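Local structure of transcriptional regulator, MerR family (Bacillus thuringiensis serovar konkukian, 3GPV) at residues B[20-23]-B[24-27]; B[72-75]-B[76-80]; B[91-94]-B[95-98]; B[109-112]-B[113-117]; B[121-124]-B[125-128]. The protein probably binds DNA as a dimeric transcription factor of the MerR family, its two subunits joined through their long C-terminal helices. All blocks are in the same frame, centred on the assembly; numbering follows the deposited sequence.

Contact 1: residues B[20-23]-B[24-27]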
loop_
_atom_site.group_PDB
_atom_site.type_symbol
_atom_site.label_atom_id
_atom_site.label_comp_id
_atom_site.label_asym_id
_atom_site.label_seq_id
_atom_site.Cartn_x
_atom_site.Cartn_y
_atom_site.Cartn_z
ATOM N N GLY B 20 14.345 17.710 11.594
ATOM C CA GLY B 20 15.373 17.126 10.755
ATOM C C GLY B 20 16.007 15.859 11.296
ATOM O O GLY B 20 16.266 14.924 10.539
ATOM N N GLN B 21 16.269 15.818 12.601
ATOM C CA GLN B 21 16.866 14.638 13.209
ATOM C C GLN B 21 15.847 13.507 13.229
ATOM O O GLN B 21 16.180 12.347 12.997
ATOM C CB GLN B 21 17.327 14.948 14.637
ATOM C CG GLN B 21 18.357 16.064 14.718
ATOM C CD GLN B 21 18.639 16.509 16.138
ATOM O OE1 GLN B 21 17.727 16.639 16.946
ATOM N NE2 GLN B 21 19.907 16.762 16.444
ATOM N N VAL B 22 14.599 13.852 13.507
ATOM C CA VAL B 22 13.544 12.859 13.550
ATOM C C VAL B 22 13.370 12.225 12.174
ATOM O O VAL B 22 13.123 11.025 12.065
ATOM C CB VAL B 22 12.222 13.487 14.023
ATOM C CG1 VAL B 22 11.093 12.496 13.888
ATOM C CG2 VAL B 22 12.354 13.921 15.474
ATOM N N ALA B 23 13.512 13.033 11.123
ATOM C CA ALA B 23 13.378 12.534 9.758
ATOM C C ALA B 23 14.445 11.485 9.514
ATOM O O ALA B 23 14.182 10.438 8.927
ATOM C CB ALA B 23 13.524 13.665 8.763
ATOM N N LYS B 24 15.656 11.771 9.969
ATOM C CA LYS B 24 16.745 10.824 9.808
ATOM C C LYS B 24 16.474 9.544 10.599
ATOM O O LYS B 24 16.627 8.444 10.074
ATOM C CB LYS B 24 18.061 11.450 10.259
ATOM C CG LYS B 24 18.414 12.731 9.526
ATOM C CD LYS B 24 19.795 13.246 9.888
ATOM C CE LYS B 24 20.127 14.504 9.095
ATOM N NZ LYS B 24 21.516 14.989 9.361
HETATM N N MSE B 25 16.073 9.676 11.860
HETATM C CA MSE B 25 15.804 8.490 12.646
HETATM C C MSE B 25 14.656 7.688 12.055
HETATM O O MSE B 25 14.691 6.466 12.060
HETATM C CB MSE B 25 15.489 8.867 14.090
HETATM C CG MSE B 25 16.684 9.413 14.829
HETATM SE SE MSE B 25 16.241 9.794 16.668
HETATM C CE MSE B 25 15.208 11.353 16.517
ATOM N N GLN B 26 13.646 8.378 11.542
ATOM C CA GLN B 26 12.494 7.684 10.974
ATOM C C GLN B 26 12.627 7.403 9.502
ATOM O O GLN B 26 11.668 6.986 8.872
ATOM C CB GLN B 26 11.182 8.437 11.257
ATOM C CG GLN B 26 10.917 8.558 12.741
ATOM C CD GLN B 26 10.724 7.207 13.401
ATOM O OE1 GLN B 26 9.901 6.404 12.961
ATOM N NE2 GLN B 26 11.481 6.949 14.471
ATOM N N HIS B 27 13.838 7.572 8.972
ATOM C CA HIS B 27 14.096 7.341 7.557
ATOM C C HIS B 27 13.034 8.025 6.710
ATOM O O HIS B 27 12.513 7.451 5.753
ATOM C CB HIS B 27 14.129 5.843 7.245
ATOM C CG HIS B 27 15.280 5.127 7.869
ATOM N ND1 HIS B 27 15.407 3.756 7.848
ATOM C CD2 HIS B 27 16.364 5.594 8.533
ATOM C CE1 HIS B 27 16.516 3.408 8.474
ATOM N NE2 HIS B 27 17.116 4.506 8.899
#
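The flat groups that form bonds across the turn from 20-23 to 24-27 are backbone carbonyls. That of Gln21 takes Met25 N within its own plane, at 2.9 Å from Gln21 O, whereas Gln26 N comes to Val22 O at 2.7 Å, tilted 23° from the Val22 carbonyl plane. The side chains pack along the same turn. Selenomethionine Met25 bends at chi3 (-74°), which turns its methyl back toward Val22; CE then lies 4.0 Å from Val22 CG2 and 3.7 Å from Val22 CA. Val22 CG1 meets the Gln26 methylene CG at 4.1 Å, the two side chains running alongside each other. Lys24 keeps CG against Gly20 O (3.2 Å) and extends from there. Val22 also packs on Leu60 and Leu63 of helix 57-70, and Gln21 OE1 is hydrogen-bonded to Thr18 N, in the strand just before the helix. His27 adopts positive phi (48°) as the C-prime residue of a Schellman motif: His27 N bonds to Lys24 O, and the next residue's amide to Ala23 O. Apolar carbons of Val22 and Gln26 thus face helix 57-70, polar ends lie elsewhere, and the Schellman turn ends the helix, consistent with the first helix of a MerR helix-turn-helix.

Contact 2: residues B[72-75]-B[76-80]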
loop_
_atom_site.group_PDB
_atom_site.type_symbol
_atom_site.label_atom_id
_atom_site.label_comp_id
_atom_site.label_asym_id
_atom_site.label_seq_id
_atom_site.Cartn_x
_atom_site.Cartn_y
_atom_site.Cartn_z
ATOM N N THR B 72 -0.214 1.353 7.099
ATOM C CA THR B 72 -1.157 0.250 7.024
ATOM C C THR B 72 -2.420 0.685 6.302
ATOM O O THR B 72 -3.451 0.018 6.370
ATOM C CB THR B 72 -1.505 -0.334 8.420
ATOM O OG1 THR B 72 -1.786 0.719 9.344
ATOM C CG2 THR B 72 -0.350 -1.160 8.943
ATOM N N GLY B 73 -2.324 1.823 5.621
ATOM C CA GLY B 73 -3.433 2.326 4.837
ATOM C C GLY B 73 -4.541 3.134 5.481
ATOM O O GLY B 73 -5.570 3.360 4.833
HETATM N N MSE B 74 -4.374 3.589 6.721
HETATM C CA MSE B 74 -5.448 4.378 7.314
HETATM C C MSE B 74 -5.501 5.730 6.640
HETATM O O MSE B 74 -4.477 6.363 6.438
HETATM C CB MSE B 74 -5.289 4.576 8.827
HETATM C CG MSE B 74 -6.477 5.364 9.379
HETATM SE SE MSE B 74 -6.335 5.591 11.289
HETATM C CE MSE B 74 -6.621 3.761 11.850
ATOM N N PRO B 75 -6.701 6.173 6.233
ATOM C CA PRO B 75 -6.880 7.469 5.572
ATOM C C PRO B 75 -6.327 8.576 6.466
ATOM O O PRO B 75 -6.414 8.497 7.689
ATOM C CB PRO B 75 -8.385 7.547 5.401
ATOM C CG PRO B 75 -8.750 6.108 5.172
ATOM C CD PRO B 75 -7.950 5.398 6.227
ATOM N N ILE B 76 -5.759 9.599 5.849
ATOM C CA ILE B 76 -5.180 10.712 6.583
ATOM C C ILE B 76 -6.179 11.391 7.522
ATOM O O ILE B 76 -5.820 11.802 8.623
ATOM C CB ILE B 76 -4.621 11.786 5.621
ATOM C CG1 ILE B 76 -3.630 11.161 4.627
ATOM C CG2 ILE B 76 -3.936 12.876 6.418
ATOM C CD1 ILE B 76 -4.272 10.379 3.480
ATOM N N GLN B 77 -7.430 11.508 7.090
ATOM C CA GLN B 77 -8.444 12.167 7.901
ATOM C C GLN B 77 -8.746 11.418 9.192
ATOM O O GLN B 77 -9.005 12.032 10.225
ATOM C CB GLN B 77 -9.732 12.360 7.089
ATOM C CG GLN B 77 -10.558 11.100 6.862
ATOM C CD GLN B 77 -11.940 11.182 7.503
ATOM O OE1 GLN B 77 -12.721 12.092 7.212
ATOM N NE2 GLN B 77 -12.247 10.227 8.376
ATOM N N LYS B 78 -8.714 10.092 9.130
ATOM C CA LYS B 78 -8.977 9.275 10.306
ATOM C C LYS B 78 -7.781 9.316 11.245
ATOM O O LYS B 78 -7.933 9.274 12.462
ATOM C CB LYS B 78 -9.281 7.835 9.893
ATOM C CG LYS B 78 -10.570 7.698 9.095
ATOM C CD LYS B 78 -10.786 6.273 8.611
ATOM C CE LYS B 78 -12.041 6.165 7.761
ATOM N NZ LYS B 78 -12.237 4.790 7.234
ATOM N N ILE B 79 -6.582 9.405 10.684
ATOM C CA ILE B 79 -5.391 9.466 11.515
ATOM C C ILE B 79 -5.427 10.770 12.304
ATOM O O ILE B 79 -5.069 10.803 13.480
ATOM C CB ILE B 79 -4.113 9.425 10.662
ATOM C CG1 ILE B 79 -4.052 8.105 9.894
ATOM C CG2 ILE B 79 -2.899 9.557 11.546
ATOM C CD1 ILE B 79 -2.999 8.066 8.808
ATOM N N LYS B 80 -5.869 11.843 11.653
ATOM C CA LYS B 80 -5.947 13.139 12.315
ATOM C C LYS B 80 -7.008 13.068 13.400
ATOM O O LYS B 80 -6.851 13.640 14.477
ATOM C CB LYS B 80 -6.290 14.243 11.309
ATOM C CG LYS B 80 -6.345 15.633 11.925
ATOM C CD LYS B 80 -6.419 16.726 10.868
ATOM C CE LYS B 80 -7.660 16.592 9.986
ATOM N NZ LYS B 80 -7.722 17.652 8.924
#
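Pro75 O is gripped by two amides of the new helix. Ile79 N is bonded to it at 3.1 Å, lying in the carbonyl plane with an N-H...O angle of 153°, while Lys78 N stands 3.1 Å from Pro75 O but makes a weak bond, bent to 126°. Pro75 is the N-cap of helix 76-88, and its carbonyl opens the i to i+4 pattern. Side chains then fold back over this first turn. Selenomethionine Met74 holds CG anti to its amide nitrogen (chi1 -178°), which carries the chain across the helix start: Met74 SE meets Ile79 CG1 at 3.7 Å, and Met74 CG lies 3.8 Å from Lys78 CB. Ile79 also presses the end of its longer branch on the backbone, with CD1 at 3.3 Å from Met74 O. Outside this apolar patch, the aliphatic part of Lys78 crosses the proline ring, Lys78 CD being 3.8 Å from Pro75 CD. Met74 continues onto Leu99 and Gln103 of helix 93-128, and Ile79 onto Ile66 and Leu69 of helix 57-70. Just upstream, Gly73, at positive phi, is the C-prime residue of the Schellman motif that closes helix 57-70. Since a proline ring carries no polar group, the N-cap residue offers no side-chain capping bond; what the junction has instead is a carbonyl held by one sound bond and one weak one, and a hydrophobic overlap joining the loop to the first turn.

Contact 3: residues B[91-94]-B[95-98]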
loop_
_atom_site.group_PDB
_atom_site.type_symbol
_atom_site.label_atom_id
_atom_site.label_comp_id
_atom_site.label_asym_id
_atom_site.label_seq_id
_atom_site.Cartn_x
_atom_site.Cartn_y
_atom_site.Cartn_z
ATOM N N SER B 91 -11.410 11.029 27.640
ATOM C CA SER B 91 -12.853 11.093 27.443
ATOM C C SER B 91 -13.194 10.469 26.090
ATOM O O SER B 91 -14.363 10.301 25.746
ATOM C CB SER B 91 -13.346 12.544 27.477
ATOM O OG SER B 91 -13.010 13.233 26.286
ATOM N N THR B 92 -12.160 10.133 25.324
ATOM C CA THR B 92 -12.341 9.528 24.009
ATOM C C THR B 92 -11.718 8.132 23.958
ATOM O O THR B 92 -11.543 7.561 22.883
ATOM C CB THR B 92 -11.683 10.377 22.915
ATOM O OG1 THR B 92 -10.270 10.424 23.142
ATOM C CG2 THR B 92 -12.240 11.789 22.927
ATOM N N ILE B 93 -11.393 7.590 25.127
ATOM C CA ILE B 93 -10.776 6.274 25.222
ATOM C C ILE B 93 -11.540 5.195 24.456
ATOM O O ILE B 93 -10.930 4.352 23.804
ATOM C CB ILE B 93 -10.635 5.841 26.691
ATOM C CG1 ILE B 93 -9.891 4.505 26.779
ATOM C CG2 ILE B 93 -12.002 5.720 27.328
ATOM C CD1 ILE B 93 -8.416 4.592 26.454
ATOM N N LEU B 94 -12.868 5.218 24.531
ATOM C CA LEU B 94 -13.672 4.224 23.831
ATOM C C LEU B 94 -13.611 4.444 22.323
ATOM O O LEU B 94 -13.599 3.485 21.552
ATOM C CB LEU B 94 -15.130 4.277 24.305
ATOM C CG LEU B 94 -15.391 4.032 25.793
ATOM C CD1 LEU B 94 -16.889 3.981 26.018
ATOM C CD2 LEU B 94 -14.742 2.735 26.255
ATOM N N HIS B 95 -13.577 5.707 21.907
ATOM C CA HIS B 95 -13.512 6.037 20.486
ATOM C C HIS B 95 -12.203 5.493 19.925
ATOM O O HIS B 95 -12.183 4.755 18.941
ATOM C CB HIS B 95 -13.524 7.554 20.268
ATOM C CG HIS B 95 -14.573 8.282 21.051
ATOM N ND1 HIS B 95 -14.747 8.107 22.407
ATOM C CD2 HIS B 95 -15.455 9.240 20.679
ATOM C CE1 HIS B 95 -15.689 8.926 22.836
ATOM N NE2 HIS B 95 -16.135 9.625 21.808
ATOM N N ARG B 96 -11.108 5.882 20.564
ATOM C CA ARG B 96 -9.785 5.457 20.143
ATOM C C ARG B 96 -9.633 3.946 20.178
ATOM O O ARG B 96 -9.043 3.366 19.275
ATOM C CB ARG B 96 -8.722 6.122 21.017
ATOM C CG ARG B 96 -8.499 7.588 20.679
ATOM C CD ARG B 96 -7.485 8.223 21.616
ATOM N NE ARG B 96 -8.079 8.539 22.909
ATOM C CZ ARG B 96 -7.492 8.310 24.077
ATOM N NH1 ARG B 96 -6.286 7.753 24.117
ATOM N NH2 ARG B 96 -8.105 8.644 25.205
ATOM N N LEU B 97 -10.164 3.313 21.219
ATOM C CA LEU B 97 -10.085 1.864 21.344
ATOM C C LEU B 97 -10.794 1.242 20.152
ATOM O O LEU B 97 -10.304 0.285 19.545
ATOM C CB LEU B 97 -10.745 1.389 22.644
ATOM C CG LEU B 97 -10.911 -0.128 22.809
ATOM C CD1 LEU B 97 -9.561 -0.813 22.775
ATOM C CD2 LEU B 97 -11.616 -0.431 24.125
ATOM N N LYS B 98 -11.948 1.799 19.813
ATOM C CA LYS B 98 -12.707 1.302 18.685
ATOM C C LYS B 98 -11.927 1.443 17.371
ATOM O O LYS B 98 -11.859 0.493 16.589
ATOM C CB LYS B 98 -14.053 2.034 18.599
ATOM C CG LYS B 98 -14.907 1.697 17.372
ATOM C CD LYS B 98 -15.024 0.191 17.112
ATOM C CE LYS B 98 -15.617 -0.560 18.290
ATOM N NZ LYS B 98 -15.811 -1.996 17.972
#
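Between 91-94 and 95-98 the backbone settles into regular helix, with Arg96 N, Leu97 N and Lys98 N bonded at 2.9 Å each to Thr92 O, Ile93 O and Leu94 O respectively. Thr92 sits at the N-cap, yet its hydroxyl makes no capping bond to a backbone amide. Instead OG1, placed between the backbone nitrogen and the carbonyl carbon, receives Arg96 NE at 2.9 Å with an N-H...O angle of 155°. The hydroxyl approaches the guanidinium at its edge, and a bend at chi3 (-78°) is what turns the arginine head back to the helix start. While accepting from Arg96 NE, the hydroxyl of buried Thr92 can give its one hydrogen to Trp85 O or Gly89 O, and so links the new helix to the end of helix 76-88 and the residue after it. Thr92 also meets His95, whose ring has Thr92 CB over one face in a CH-pi contact, 4.1 Å from CB to the ring centroid and 23° off the normal. The offset is toward the rim, where Thr92 CB is 3.8 Å from His95 ND1. The imidazole also meets Trp85 edge-to-face. Arg96 NH2 adds a weak hydrogen bond to Gly89 O, and the arginine packs on Trp85 and Ser86. These links fix the first turn of helix 93-128 against the C-terminal end of helix 76-88, while Ile93, Arg96 and Leu97 meet Tyr128 of the second subunit, the last helical residue of the partner's long helix.

Contact 4: residues B[109-112]-B[113-117]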
loop_
_atom_site.group_PDB
_atom_site.type_symbol
_atom_site.label_atom_id
_atom_site.label_comp_id
_atom_site.label_asym_id
_atom_site.label_seq_id
_atom_site.Cartn_x
_atom_site.Cartn_y
_atom_site.Cartn_z
ATOM N N GLN B 109 -6.713 -8.340 7.492
ATOM C CA GLN B 109 -7.162 -8.587 6.121
ATOM C C GLN B 109 -6.034 -8.266 5.138
ATOM O O GLN B 109 -5.826 -8.977 4.146
ATOM C CB GLN B 109 -8.378 -7.722 5.777
ATOM C CG GLN B 109 -8.957 -8.036 4.396
ATOM C CD GLN B 109 -9.495 -9.464 4.318
ATOM O OE1 GLN B 109 -10.329 -9.859 5.125
ATOM N NE2 GLN B 109 -9.010 -10.241 3.358
ATOM N N LEU B 110 -5.332 -7.173 5.411
ATOM C CA LEU B 110 -4.224 -6.740 4.579
ATOM C C LEU B 110 -3.157 -7.825 4.483
ATOM O O LEU B 110 -2.646 -8.095 3.404
ATOM C CB LEU B 110 -3.617 -5.450 5.139
ATOM C CG LEU B 110 -2.341 -4.907 4.474
ATOM C CD1 LEU B 110 -2.592 -4.624 2.993
ATOM C CD2 LEU B 110 -1.885 -3.638 5.202
ATOM N N ILE B 111 -2.823 -8.445 5.611
ATOM C CA ILE B 111 -1.811 -9.501 5.615
ATOM C C ILE B 111 -2.324 -10.678 4.774
ATOM O O ILE B 111 -1.609 -11.236 3.956
ATOM C CB ILE B 111 -1.509 -10.017 7.068
ATOM C CG1 ILE B 111 -0.590 -9.043 7.807
ATOM C CG2 ILE B 111 -0.789 -11.352 7.018
ATOM C CD1 ILE B 111 -1.150 -7.724 8.019
ATOM N N GLN B 112 -3.577 -11.051 4.971
ATOM C CA GLN B 112 -4.109 -12.171 4.207
ATOM C C GLN B 112 -4.116 -11.860 2.713
ATOM O O GLN B 112 -3.733 -12.700 1.902
ATOM C CB GLN B 112 -5.513 -12.528 4.681
ATOM C CG GLN B 112 -6.136 -13.639 3.851
ATOM C CD GLN B 112 -7.398 -14.180 4.472
ATOM O OE1 GLN B 112 -7.343 -14.940 5.442
ATOM N NE2 GLN B 112 -8.552 -13.779 3.928
ATOM N N ASP B 113 -4.540 -10.650 2.357
ATOM C CA ASP B 113 -4.555 -10.242 0.953
ATOM C C ASP B 113 -3.149 -10.260 0.375
ATOM O O ASP B 113 -2.958 -10.623 -0.782
ATOM C CB ASP B 113 -5.141 -8.845 0.797
ATOM C CG ASP B 113 -6.632 -8.813 1.053
ATOM O OD1 ASP B 113 -7.256 -9.891 1.042
ATOM O OD2 ASP B 113 -7.171 -7.712 1.255
ATOM N N THR B 114 -2.168 -9.873 1.190
ATOM C CA THR B 114 -0.772 -9.833 0.740
ATOM C C THR B 114 -0.223 -11.248 0.591
ATOM O O THR B 114 0.538 -11.538 -0.333
ATOM C CB THR B 114 0.110 -9.008 1.702
ATOM O OG1 THR B 114 -0.438 -7.701 1.845
ATOM C CG2 THR B 114 1.521 -8.862 1.140
ATOM N N GLU B 115 -0.618 -12.136 1.495
ATOM C CA GLU B 115 -0.181 -13.520 1.382
ATOM C C GLU B 115 -0.750 -14.084 0.064
ATOM O O GLU B 115 -0.075 -14.829 -0.664
ATOM C CB GLU B 115 -0.695 -14.346 2.568
ATOM C CG GLU B 115 -0.030 -14.028 3.889
ATOM C CD GLU B 115 1.355 -14.649 4.032
ATOM O OE1 GLU B 115 1.884 -15.240 3.067
ATOM O OE2 GLU B 115 1.921 -14.537 5.132
ATOM N N LYS B 116 -1.990 -13.710 -0.245
ATOM C CA LYS B 116 -2.627 -14.194 -1.467
ATOM C C LYS B 116 -1.867 -13.697 -2.694
ATOM O O LYS B 116 -1.684 -14.439 -3.666
ATOM C CB LYS B 116 -4.085 -13.748 -1.531
ATOM C CG LYS B 116 -4.722 -14.036 -2.889
ATOM C CD LYS B 116 -6.170 -14.498 -2.816
ATOM C CE LYS B 116 -7.008 -13.623 -1.906
ATOM N NZ LYS B 116 -6.811 -13.972 -0.469
ATOM N N ASN B 117 -1.418 -12.445 -2.643
ATOM C CA ASN B 117 -0.656 -11.880 -3.742
ATOM C C ASN B 117 0.701 -12.563 -3.848
ATOM O O ASN B 117 1.172 -12.857 -4.949
ATOM C CB ASN B 117 -0.513 -10.356 -3.572
ATOM C CG ASN B 117 -1.805 -9.622 -3.957
ATOM O OD1 ASN B 117 -2.402 -9.952 -4.963
ATOM N ND2 ASN B 117 -2.226 -8.650 -3.164
#
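Two polar side-chain interactions bind 109-112 to 113-117 on helix 93-128, in a predicted coiled coil where the long helices of the dimer meet. In the first, Gln109 NE2 donates to Asp113 OD1 at 2.9 Å. The acceptor lies in the plane of the Gln109 amide, only 5° out, but the donor comes from above the carboxylate, 44° out of its plane; the two flat groups are turned 41° apart. A bend at chi2 brings the amide round to the aspartate. In the second, Thr114 OG1 donates to Leu110 O at 2.7 Å. Thr114 N reaches Leu110 O at 2.9 Å, from the opposite face of the carbonyl plane, so this oxygen is held by two donors of one residue. Routine helical bonds complete the backbone, such as Glu115 N to Ile111 O at 2.8 Å. Among van der Waals contacts, the Leu110 CD1 methyl lies 3.9 Å from the hydroxyl Thr114 OG1, and the carbons Ile111 CG2 and Glu115 CG are 4.2 Å apart. Leu110 and Ile111 pack on Thr114 of the second subunit, whose Ile111 returns the contact to Thr114 here. The hydroxyl of buried Thr114 is thus satisfied within its own helix, consistent with its place in the subunit interface, while the Gln109-Asp113 bond engages one carboxylate oxygen.

Contact 5: residues B[121-124]-B[125-128]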
loop_
_atom_site.group_PDB
_atom_site.type_symbol
_atom_site.label_atom_id
_atom_site.label_comp_id
_atom_site.label_asym_id
_atom_site.label_seq_id
_atom_site.Cartn_x
_atom_site.Cartn_y
_atom_site.Cartn_z
ATOM N N ILE B 121 2.582 -14.291 -7.213
ATOM C CA ILE B 121 3.936 -13.990 -7.685
ATOM C C ILE B 121 4.769 -15.264 -7.728
ATOM O O ILE B 121 5.538 -15.465 -8.655
ATOM C CB ILE B 121 4.699 -12.972 -6.760
ATOM C CG1 ILE B 121 4.230 -11.536 -6.999
ATOM C CG2 ILE B 121 6.192 -13.005 -7.070
ATOM C CD1 ILE B 121 2.893 -11.265 -6.516
ATOM N N GLN B 122 4.631 -16.103 -6.705
ATOM C CA GLN B 122 5.387 -17.348 -6.613
ATOM C C GLN B 122 4.999 -18.329 -7.719
ATOM O O GLN B 122 5.854 -19.008 -8.285
ATOM C CB GLN B 122 5.180 -17.982 -5.231
ATOM C CG GLN B 122 5.706 -17.121 -4.075
ATOM C CD GLN B 122 5.669 -17.853 -2.726
ATOM O OE1 GLN B 122 4.667 -18.453 -2.360
ATOM N NE2 GLN B 122 6.768 -17.785 -1.984
ATOM N N GLN B 123 3.712 -18.398 -8.034
ATOM C CA GLN B 123 3.253 -19.280 -9.101
ATOM C C GLN B 123 3.882 -18.818 -10.424
ATOM O O GLN B 123 4.298 -19.634 -11.244
ATOM C CB GLN B 123 1.721 -19.228 -9.212
ATOM C CG GLN B 123 1.113 -20.201 -10.235
ATOM C CD GLN B 123 1.480 -21.660 -9.971
ATOM O OE1 GLN B 123 2.561 -22.111 -10.335
ATOM N NE2 GLN B 123 0.576 -22.399 -9.330
ATOM N N LYS B 124 3.950 -17.507 -10.627
ATOM C CA LYS B 124 4.534 -16.972 -11.847
ATOM C C LYS B 124 6.004 -17.357 -11.898
ATOM O O LYS B 124 6.544 -17.650 -12.962
ATOM C CB LYS B 124 4.385 -15.453 -11.877
ATOM C CG LYS B 124 4.847 -14.794 -13.167
ATOM C CD LYS B 124 4.054 -15.271 -14.377
ATOM C CE LYS B 124 2.605 -14.864 -14.274
ATOM N NZ LYS B 124 1.800 -15.280 -15.455
ATOM N N ILE B 125 6.647 -17.358 -10.738
ATOM C CA ILE B 125 8.053 -17.725 -10.658
ATOM C C ILE B 125 8.231 -19.178 -11.065
ATOM O O ILE B 125 9.098 -19.506 -11.869
ATOM C CB ILE B 125 8.611 -17.500 -9.226
ATOM C CG1 ILE B 125 8.752 -15.995 -8.968
ATOM C CG2 ILE B 125 9.952 -18.215 -9.063
ATOM C CD1 ILE B 125 9.081 -15.627 -7.539
ATOM N N ALA B 126 7.402 -20.048 -10.506
ATOM C CA ALA B 126 7.458 -21.466 -10.822
ATOM C C ALA B 126 7.296 -21.648 -12.335
ATOM O O ALA B 126 8.035 -22.402 -12.961
ATOM C CB ALA B 126 6.342 -22.216 -10.070
ATOM N N LYS B 127 6.320 -20.943 -12.901
ATOM C CA LYS B 127 6.036 -20.993 -14.328
ATOM C C LYS B 127 7.251 -20.589 -15.154
ATOM O O LYS B 127 7.659 -21.317 -16.047
ATOM C CB LYS B 127 4.865 -20.067 -14.667
ATOM C CG LYS B 127 4.578 -19.960 -16.152
ATOM C CD LYS B 127 3.374 -19.086 -16.434
ATOM C CE LYS B 127 3.150 -18.943 -17.929
ATOM N NZ LYS B 127 1.896 -18.211 -18.205
ATOM N N TYR B 128 7.825 -19.429 -14.856
ATOM C CA TYR B 128 8.986 -18.942 -15.598
ATOM C C TYR B 128 10.162 -19.899 -15.562
ATOM O O TYR B 128 10.997 -19.906 -16.464
ATOM C CB TYR B 128 9.444 -17.582 -15.067
ATOM C CG TYR B 128 8.497 -16.441 -15.361
ATOM C CD1 TYR B 128 7.591 -16.510 -16.420
ATOM C CD2 TYR B 128 8.536 -15.274 -14.608
ATOM C CE1 TYR B 128 6.752 -15.443 -16.721
ATOM C CE2 TYR B 128 7.700 -14.198 -14.905
ATOM C CZ TYR B 128 6.814 -14.290 -15.961
ATOM O OH TYR B 128 6.010 -13.217 -16.260
#
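Lys124 and Tyr128 form the dense part of this turn, at the C-terminal end of helix 93-128 in the predicted coiled coil. The lysine bends at both chi2 (61°) and chi3 (65°), curling its methylenes against the tyrosine: CD comes within 3.3 Å of Tyr128 CZ and CG within 3.4 Å of Tyr128 CE2. The same residue touches the ring with its backbone, since Lys124 O stands over one face of the Tyr128 ring, 3.3 Å above the plane and displaced toward the rim, while also accepting Tyr128 N at 2.9 Å. A second close patch is apolar, with Ile121 CG2 lying 3.9 Å from Ile125 CD1 where the two side chains cross. Gln123, Ala126 and Lys127 make up the looser, exposed side. Gln123 OE1 only approaches Ala126 CB, at 3.8 Å. The extended Lys127 runs beside Lys124 until Lys127 NZ and Lys124 NZ are 4.0 Å apart. The second subunit covers the close-packed side: Tyr128 packs on its Phe82, Ile125 on its Met100, Ile121 on its Cys68 and Lys124 on its Met65, while Gln122 NE2 is hydrogen-bonded to its Glu104 OE2. Lys124 therefore bridges both parts, its methylenes against Tyr128 and its NZ beside that of Lys127; the proximity of the two ammonium groups may lower the proton affinity of one or both, as like charges tend to do.

From the N terminus the five contacts follow in series; each spans adjoining turns, none closes a long loop, and none nests in or crosses another. Contact 1 ends helix 19-25 and contact 2 starts helix 76-88, both within the MerR helix-turn-helix region, their centres about 21 Å apart. Contacts 3, 4 and 5 mark the start, middle and end of helix 93-128, contacts 3 and 5 lying about 45 Å apart between centres. Contacts 2 and 4 meet, Thr72 O being 4.1 Å from Leu110 CD2. Across the dimer, Tyr128 of the second subunit reaches contact 3 and the Ile111-Thr114 pairs meet mid-helix, indicating antiparallel long helices.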